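PDB 3JVG: T-cell surface glycoprotein CD1A1 antigen from Gallus gallus, which probably presents lipid antigens to T cells as an MHC class I-like glycoprotein of the CD1 family. Local coordinates for residues Val200-Ser205 with Gln242-Leu247; Arg179-Met184 with Asp238-Leu243. All coordinates share one frame; numbering follows the deposited sequence.

Contact 1: Val200-Ser205 with Gln242-Leu247; sequences VCRVTS and QLRSTL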
ATOM      1  N   VAL A 200     -19.163  16.590  -7.027  1.00 31.50           N
ATOM      2  CA  VAL A 200     -17.874  15.891  -6.865  1.00 30.13           C
ATOM      3  C   VAL A 200     -16.802  16.824  -6.284  1.00 29.45           C
ATOM      4  O   VAL A 200     -16.525  17.891  -6.854  1.00 29.78           O
ATOM      5  CB  VAL A 200     -17.291  15.401  -8.214  1.00 30.71           C
ATOM      6  CG1 VAL A 200     -16.066  14.564  -7.971  1.00 27.92           C
ATOM      7  CG2 VAL A 200     -18.325  14.640  -9.061  1.00 32.11           C
ATOM      8  N   CYS A 201     -16.188  16.412  -5.174  1.00 27.66           N
ATOM      9  CA  CYS A 201     -15.076  17.119  -4.659  1.00 28.01           C
ATOM     10  C   CYS A 201     -13.845  16.201  -4.866  1.00 27.61           C
ATOM     11  O   CYS A 201     -13.801  15.085  -4.327  1.00 28.00           O
ATOM     12  CB  CYS A 201     -15.292  17.438  -3.163  1.00 27.52           C
ATOM     13  SG  CYS A 201     -13.949  18.390  -2.418  1.00 26.19           S
ATOM     14  N   ARG A 202     -12.881  16.683  -5.658  1.00 27.34           N
ATOM     15  CA  ARG A 202     -11.656  15.965  -5.998  1.00 26.08           C
ATOM     16  C   ARG A 202     -10.478  16.708  -5.384  1.00 24.62           C
ATOM     17  O   ARG A 202     -10.234  17.897  -5.678  1.00 25.28           O
ATOM     18  CB  ARG A 202     -11.504  15.842  -7.507  1.00 28.11           C
ATOM     19  CG  ARG A 202     -10.159  15.329  -7.961  1.00 30.69           C
ATOM     20  CD  ARG A 202      -9.954  15.438  -9.500  1.00 33.19           C
ATOM     21  NE  ARG A 202      -8.772  14.648  -9.882  1.00 34.55           N
ATOM     22  CZ  ARG A 202      -8.308  14.516 -11.122  1.00 35.36           C
ATOM     23  NH1 ARG A 202      -8.887  15.151 -12.124  1.00 38.50           N
ATOM     24  NH2 ARG A 202      -7.253  13.761 -11.358  1.00 33.46           N
ATOM     25  N   VAL A 203      -9.787  16.002  -4.489  1.00 21.11           N
ATOM     26  CA  VAL A 203      -8.718  16.567  -3.735  1.00 19.71           C
ATOM     27  C   VAL A 203      -7.479  15.781  -4.144  1.00 19.74           C
ATOM     28  O   VAL A 203      -7.489  14.530  -4.177  1.00 19.06           O
ATOM     29  CB  VAL A 203      -8.981  16.367  -2.208  1.00 18.87           C
ATOM     30  CG1 VAL A 203      -7.997  17.166  -1.429  1.00 18.38           C
ATOM     31  CG2 VAL A 203     -10.451  16.822  -1.845  1.00 19.28           C
ATOM     32  N   THR A 204      -6.400  16.501  -4.424  1.00 19.39           N
ATOM     33  CA  THR A 204      -5.122  15.828  -4.689  1.00 18.61           C
ATOM     34  C   THR A 204      -3.927  16.550  -4.050  1.00 18.66           C
ATOM     35  O   THR A 204      -4.070  17.631  -3.397  1.00 18.62           O
ATOM     36  CB  THR A 204      -4.953  15.642  -6.240  1.00 20.78           C
ATOM     37  OG1 THR A 204      -3.885  14.697  -6.551  1.00 19.25           O
ATOM     38  CG2 THR A 204      -4.797  17.008  -6.931  1.00 20.75           C
ATOM     39  N   SER A 205      -2.754  15.935  -4.213  1.00 18.10           N
ATOM     40  CA  SER A 205      -1.499  16.510  -3.781  1.00 18.18           C
ATOM     41  C   SER A 205      -1.237  16.495  -2.269  1.00 18.12           C
ATOM     42  O   SER A 205      -0.280  17.098  -1.852  1.00 19.32           O
ATOM     43  CB  SER A 205      -1.359  17.953  -4.267  1.00 19.27           C
ATOM     44  OG  SER A 205      -1.403  17.962  -5.678  1.00 22.73           O
ATOM     45  N   GLN A 242      -4.761  11.284  -3.189  1.00 17.17           N
ATOM     46  CA  GLN A 242      -5.899  11.838  -3.854  1.00 18.10           C
ATOM     47  C   GLN A 242      -7.089  11.209  -3.265  1.00 19.22           C
ATOM     48  O   GLN A 242      -7.049  10.024  -2.899  1.00 19.93           O
ATOM     49  CB  GLN A 242      -5.956  11.459  -5.332  1.00 18.83           C
ATOM     50  CG  GLN A 242      -4.837  11.921  -6.178  1.00 22.14           C
ATOM     51  CD  GLN A 242      -5.263  12.120  -7.659  1.00 22.25           C
ATOM     52  OE1 GLN A 242      -6.449  12.347  -7.990  1.00 22.68           O
ATOM     53  NE2 GLN A 242      -4.289  12.010  -8.539  1.00 20.55           N
ATOM     54  N   LEU A 243      -8.172  11.984  -3.240  1.00 20.08           N
ATOM     55  CA  LEU A 243      -9.461  11.527  -2.712  1.00 22.78           C
ATOM     56  C   LEU A 243     -10.556  12.129  -3.585  1.00 23.71           C
ATOM     57  O   LEU A 243     -10.415  13.273  -4.003  1.00 24.43           O
ATOM     58  CB  LEU A 243      -9.703  12.053  -1.276  1.00 21.69           C
ATOM     59  CG  LEU A 243     -10.191  11.073  -0.196  1.00 25.65           C
ATOM     60  CD1 LEU A 243     -10.909  11.745   0.980  1.00 27.34           C
ATOM     61  CD2 LEU A 243     -11.041   9.924  -0.724  1.00 24.77           C
ATOM     62  N   ARG A 244     -11.655  11.395  -3.807  1.00 24.81           N
ATOM     63  CA  ARG A 244     -12.865  12.008  -4.345  1.00 26.96           C
ATOM     64  C   ARG A 244     -14.052  11.736  -3.430  1.00 26.44           C
ATOM     65  O   ARG A 244     -14.188  10.645  -2.907  1.00 27.11           O
ATOM     66  CB  ARG A 244     -13.186  11.529  -5.781  1.00 29.15           C
ATOM     67  CG  ARG A 244     -12.011  11.665  -6.789  1.00 32.58           C
ATOM     68  CD  ARG A 244     -12.424  11.664  -8.261  1.00 38.07           C
ATOM     69  NE  ARG A 244     -12.846  10.360  -8.785  1.00 43.04           N
ATOM     70  CZ  ARG A 244     -12.025   9.355  -9.113  1.00 43.12           C
ATOM     71  NH1 ARG A 244     -10.704   9.483  -8.940  1.00 39.96           N
ATOM     72  NH2 ARG A 244     -12.533   8.206  -9.593  1.00 41.73           N
ATOM     73  N   SER A 245     -14.898  12.733  -3.241  1.00 26.10           N
ATOM     74  CA  SER A 245     -16.102  12.593  -2.428  1.00 26.56           C
ATOM     75  C   SER A 245     -17.244  13.155  -3.247  1.00 27.71           C
ATOM     76  O   SER A 245     -17.065  14.166  -3.950  1.00 27.41           O
ATOM     77  CB  SER A 245     -15.933  13.390  -1.097  1.00 26.42           C
ATOM     78  OG  SER A 245     -17.163  13.508  -0.387  1.00 26.45           O
ATOM     79  N   THR A 246     -18.419  12.519  -3.168  1.00 28.78           N
ATOM     80  CA  THR A 246     -19.547  12.954  -3.941  1.00 30.31           C
ATOM     81  C   THR A 246     -20.830  13.082  -3.118  1.00 32.29           C
ATOM     82  O   THR A 246     -20.989  12.411  -2.070  1.00 32.09           O
ATOM     83  CB  THR A 246     -19.826  12.060  -5.190  1.00 31.95           C
ATOM     84  OG1 THR A 246     -20.320  10.773  -4.785  1.00 34.13           O
ATOM     85  CG2 THR A 246     -18.603  11.906  -6.056  1.00 29.90           C
ATOM     86  N   LEU A 247     -21.738  13.922  -3.643  1.00 32.76           N
ATOM     87  CA  LEU A 247     -23.003  14.261  -3.026  1.00 34.08           C
ATOM     88  C   LEU A 247     -24.061  14.423  -4.085  1.00 36.83           C
ATOM     89  O   LEU A 247     -23.987  15.297  -4.949  1.00 36.39           O
ATOM     90  CB  LEU A 247     -22.914  15.564  -2.224  1.00 32.52           C
ATOM     91  CG  LEU A 247     -24.179  15.903  -1.445  1.00 32.25           C
ATOM     92  CD1 LEU A 247     -24.659  14.769  -0.565  1.00 31.79           C
ATOM     93  CD2 LEU A 247     -23.983  17.188  -0.641  1.00 31.54           C
TER

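Contact 2: Arg179-Met184 with Asp238-Leu243; sequences RQVPPM and DLTYQL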
ATOM      1  N   ARG A 179       7.502  15.634   6.458  1.00 24.61           N
ATOM      2  CA  ARG A 179       7.203  16.266   5.203  1.00 23.70           C
ATOM      3  C   ARG A 179       5.697  16.518   5.151  1.00 22.39           C
ATOM      4  O   ARG A 179       4.880  15.657   5.529  1.00 21.73           O
ATOM      5  CB  ARG A 179       7.706  15.345   4.082  1.00 23.41           C
ATOM      6  CG  ARG A 179       7.057  15.528   2.728  1.00 23.19           C
ATOM      7  CD  ARG A 179       7.826  14.704   1.679  1.00 23.59           C
ATOM      8  NE  ARG A 179       7.161  14.755   0.388  1.00 23.75           N
ATOM      9  CZ  ARG A 179       6.186  13.918   0.021  1.00 25.31           C
ATOM     10  NH1 ARG A 179       5.788  12.944   0.832  1.00 24.90           N
ATOM     11  NH2 ARG A 179       5.620  14.030  -1.165  1.00 21.57           N
ATOM     12  N   GLN A 180       5.315  17.725   4.785  1.00 22.47           N
ATOM     13  CA  GLN A 180       3.928  17.940   4.437  1.00 22.42           C
ATOM     14  C   GLN A 180       3.722  18.611   3.085  1.00 21.25           C
ATOM     15  O   GLN A 180       4.521  19.439   2.654  1.00 22.01           O
ATOM     16  CB  GLN A 180       3.191  18.703   5.517  1.00 23.94           C
ATOM     17  CG  GLN A 180       3.858  19.941   5.926  1.00 32.61           C
ATOM     18  CD  GLN A 180       3.060  20.681   6.968  1.00 37.61           C
ATOM     19  OE1 GLN A 180       2.685  20.114   8.004  1.00 39.21           O
ATOM     20  NE2 GLN A 180       2.766  21.953   6.681  1.00 39.76           N
ATOM     21  N   VAL A 181       2.612  18.256   2.437  1.00 20.76           N
ATOM     22  CA  VAL A 181       2.222  18.850   1.148  1.00 19.98           C
ATOM     23  C   VAL A 181       0.751  19.204   1.232  1.00 19.98           C
ATOM     24  O   VAL A 181      -0.065  18.362   1.596  1.00 19.33           O
ATOM     25  CB  VAL A 181       2.569  17.929  -0.087  1.00 19.25           C
ATOM     26  CG1 VAL A 181       2.456  18.710  -1.388  1.00 19.81           C
ATOM     27  CG2 VAL A 181       3.999  17.453  -0.016  1.00 19.78           C
ATOM     28  N   PRO A 182       0.404  20.480   0.968  1.00 20.84           N
ATOM     29  CA  PRO A 182      -0.999  20.852   1.067  1.00 20.44           C
ATOM     30  C   PRO A 182      -1.944  20.270  -0.023  1.00 19.90           C
ATOM     31  O   PRO A 182      -1.573  20.166  -1.206  1.00 19.82           O
ATOM     32  CB  PRO A 182      -0.997  22.387   0.999  1.00 22.07           C
ATOM     33  CG  PRO A 182       0.429  22.823   0.959  1.00 24.40           C
ATOM     34  CD  PRO A 182       1.292  21.618   0.677  1.00 22.37           C
ATOM     35  N   PRO A 183      -3.182  19.946   0.373  1.00 19.27           N
ATOM     36  CA  PRO A 183      -4.200  19.504  -0.624  1.00 19.27           C
ATOM     37  C   PRO A 183      -4.582  20.617  -1.614  1.00 21.69           C
ATOM     38  O   PRO A 183      -4.574  21.816  -1.263  1.00 20.95           O
ATOM     39  CB  PRO A 183      -5.429  19.147   0.241  1.00 18.68           C
ATOM     40  CG  PRO A 183      -5.260  19.971   1.513  1.00 19.24           C
ATOM     41  CD  PRO A 183      -3.728  20.070   1.743  1.00 19.41           C
ATOM     42  N   MET A 184      -4.879  20.211  -2.850  1.00 23.36           N
ATOM     43  CA  MET A 184      -5.575  21.075  -3.789  1.00 25.74           C
ATOM     44  C   MET A 184      -6.925  20.427  -4.074  1.00 25.63           C
ATOM     45  O   MET A 184      -7.040  19.190  -4.160  1.00 25.01           O
ATOM     46  CB  MET A 184      -4.750  21.250  -5.050  1.00 28.45           C
ATOM     47  CG  MET A 184      -3.393  21.964  -4.782  1.00 32.40           C
ATOM     48  SD  MET A 184      -2.130  22.078  -6.119  1.00 45.32           S
ATOM     49  CE  MET A 184      -2.057  20.420  -6.799  1.00 37.97           C
ATOM     50  N   ASP A 238       4.230  10.544  -6.596  1.00 19.19           N
ATOM     51  CA  ASP A 238       5.222  11.354  -5.872  1.00 20.11           C
ATOM     52  C   ASP A 238       4.985  11.310  -4.367  1.00 18.48           C
ATOM     53  O   ASP A 238       5.232  12.301  -3.676  1.00 18.73           O
ATOM     54  CB  ASP A 238       5.213  12.820  -6.415  1.00 20.24           C
ATOM     55  CG  ASP A 238       3.906  13.523  -6.133  1.00 21.78           C
ATOM     56  OD1 ASP A 238       2.952  12.838  -5.677  1.00 23.25           O
ATOM     57  OD2 ASP A 238       3.814  14.756  -6.329  1.00 26.40           O
ATOM     58  N   LEU A 239       4.468  10.189  -3.850  1.00 17.55           N
ATOM     59  CA  LEU A 239       4.079  10.100  -2.439  1.00 17.15           C
ATOM     60  C   LEU A 239       3.204  11.273  -1.899  1.00 16.93           C
ATOM     61  O   LEU A 239       3.525  11.942  -0.881  1.00 17.12           O
ATOM     62  CB  LEU A 239       5.315   9.849  -1.548  1.00 17.66           C
ATOM     63  CG  LEU A 239       4.988   9.381  -0.096  1.00 17.71           C
ATOM     64  CD1 LEU A 239       4.166   8.095  -0.037  1.00 20.58           C
ATOM     65  CD2 LEU A 239       6.263   9.272   0.719  1.00 18.94           C
ATOM     66  N   THR A 240       2.095  11.502  -2.603  1.00 16.77           N
ATOM     67  CA  THR A 240       1.029  12.359  -2.136  1.00 16.64           C
ATOM     68  C   THR A 240      -0.165  11.508  -2.447  1.00 16.50           C
ATOM     69  O   THR A 240       0.011  10.419  -3.006  1.00 16.63           O
ATOM     70  CB  THR A 240       0.956  13.698  -2.893  1.00 17.03           C
ATOM     71  OG1 THR A 240       0.744  13.495  -4.296  1.00 17.39           O
ATOM     72  CG2 THR A 240       2.230  14.512  -2.677  1.00 17.51           C
ATOM     73  N   TYR A 241      -1.353  11.988  -2.096  1.00 16.45           N
ATOM     74  CA  TYR A 241      -2.563  11.218  -2.153  1.00 16.54           C
ATOM     75  C   TYR A 241      -3.694  12.021  -2.809  1.00 16.80           C
ATOM     76  O   TYR A 241      -3.604  13.266  -2.957  1.00 16.91           O
ATOM     77  CB  TYR A 241      -2.950  10.801  -0.750  1.00 16.54           C
ATOM     78  CG  TYR A 241      -1.947   9.814  -0.120  1.00 16.68           C
ATOM     79  CD1 TYR A 241      -2.011   8.452  -0.433  1.00 17.04           C
ATOM     80  CD2 TYR A 241      -0.942  10.255   0.745  1.00 16.74           C
ATOM     81  CE1 TYR A 241      -1.132   7.514   0.133  1.00 17.44           C
ATOM     82  CE2 TYR A 241      -0.010   9.337   1.328  1.00 17.16           C
ATOM     83  CZ  TYR A 241      -0.103   7.964   0.993  1.00 18.53           C
ATOM     84  OH  TYR A 241       0.765   7.008   1.516  1.00 18.13           O
ATOM     85  N   GLN A 242      -4.761  11.284  -3.189  1.00 17.17           N
ATOM     86  CA  GLN A 242      -5.899  11.838  -3.854  1.00 18.10           C
ATOM     87  C   GLN A 242      -7.089  11.209  -3.265  1.00 19.22           C
ATOM     88  O   GLN A 242      -7.049  10.024  -2.899  1.00 19.93           O
ATOM     89  CB  GLN A 242      -5.956  11.459  -5.332  1.00 18.83           C
ATOM     90  CG  GLN A 242      -4.837  11.921  -6.178  1.00 22.14           C
ATOM     91  CD  GLN A 242      -5.263  12.120  -7.659  1.00 22.25           C
ATOM     92  OE1 GLN A 242      -6.449  12.347  -7.990  1.00 22.68           O
ATOM     93  NE2 GLN A 242      -4.289  12.010  -8.539  1.00 20.55           N
ATOM     94  N   LEU A 243      -8.172  11.984  -3.240  1.00 20.08           N
ATOM     95  CA  LEU A 243      -9.461  11.527  -2.712  1.00 22.78           C
ATOM     96  C   LEU A 243     -10.556  12.129  -3.585  1.00 23.71           C
ATOM     97  O   LEU A 243     -10.415  13.273  -4.003  1.00 24.43           O
ATOM     98  CB  LEU A 243      -9.703  12.053  -1.276  1.00 21.69           C
ATOM     99  CG  LEU A 243     -10.191  11.073  -0.196  1.00 25.65           C
ATOM    100  CD1 LEU A 243     -10.909  11.745   0.980  1.00 27.34           C
ATOM    101  CD2 LEU A 243     -11.041   9.924  -0.724  1.00 24.77           C
TER

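Contact 1: Val200-Ser205 with Gln242-Leu247
Thr204 and Gln242 meet through their first torsions: the threonine sets OG1 opposite its own backbone N (chi1 -166°), and the glutamine leans CG toward its N (chi1 -62°). The two side chains then run alongside each other, pointing the same way. The glutamine continues extended, bringing OE1 to the guanidinium edge of Arg202, near its plane, but at 3.7 Å from NH2 this is a loose polar approach; amide and guanidinium planes differ by 27°. Val200 and Thr246 lie side by side at the far end, with CG2 of each 4.1 Å from CG2 of the other.

Beneath these groups, two antiparallel strands, the central pair of a four-stranded sheet in the immunoglobulin C1-set domain, alternate hydrogen-bonded and non-hydrogen-bonded pairs. Cys201 N gives a nearly straight bond to Ser245 O (2.7 Å), and Ser245 N returns one to Cys201 O; Val203 N reaches Leu243 O at 2.8 Å, and Leu243 N binds Val203 O. Cys201, Val203, Leu243 and Ser245 share the inward face, where a disulfide from Cys201 to Cys259 bridges to the other sheet of the sandwich and Val213 lies against Val203, Leu243 and Ser245.

The polar face meets a chain of another protein, probably beta-2-microglobulin: a polar side chain of that chain hydrogen-bonds Arg202 NH2, its backbone bonds Thr204 OG1 and Gln242 NE2, and one of its aromatic rings makes a cation-pi contact with Arg244. The strands thus separate their chemistry, a largely apolar, disulfide-bearing core on one face and a hydrogen-bonding subunit interface on the other.

Contact 2: Arg179-Met184 with Asp238-Leu243
Val181 and Thr240 have the nearest CA atoms of the two segments, 7.4 Å apart, too far for the two chains to pair as strands. Residues 179-183 follow an irregular path after helix 174-177. The facing chain turns at Leu239, whose positive phi of 48° gives it a left-handed conformation, before strand 241-249 sets off.

Side chains span the gap. Arg179 stretches out from CB to NE and brings the end of its guanidinium to the carbonyl of Leu239. Both terminal nitrogens grip that one oxygen: Arg179 NH1 lies 3.0 Å from Leu239 O, and Arg179 NH2 is equally near to the same Leu239 O. The oxygen stays close to the guanidinium plane, yet the donors approach it differently, NH1 tilted only slightly from the carbonyl plane and NH2 well above it. The aliphatic branch of Leu239 crosses the arginine, with Leu239 CD2 3.7 Å from Arg179 NH1. Thr240 CG2 comes 3.7 Å from Arg179 NH2 and also touches Val181, whose CB is 4.3 Å from Thr240 CG2. Within the turn, Thr240 OG1 donates to the syn lone pair of Asp238 OD1 at 2.7 Å, tying the two ends of the bend together.

Tyr207 adds a cation-pi partner to Arg179, and Asp238 forms a salt bridge with a basic side chain of the chain of another protein. The arrangement belongs to the MHC class I-like architecture: the linker descending from the antigen-binding platform passes by the turn between strands 228-235 and 241-249 as it enters the immunoglobulin C1-set domain.

How the contacts relate
Contact 1 is buried and contact 2 lies at the surface, their centres about 12 Å apart in the same part of the molecule. Both use strand 241-249: contact 1 pairs it with strand 197-206 in the four-stranded sheet, whereas contact 2 engages chiefly the turn leading into it. They meet where the linker becomes strand 184-191, with Met184 N probably hydrogen-bonded to Thr204 O at 2.8 Å. Regular backbone bonding repeats along contact 1 over a largely apolar interior; contact 2 relies on a single arginine capturing a main-chain oxygen, with little apolar contact. The partner protein reaches both, extending from the sheet face to the turn.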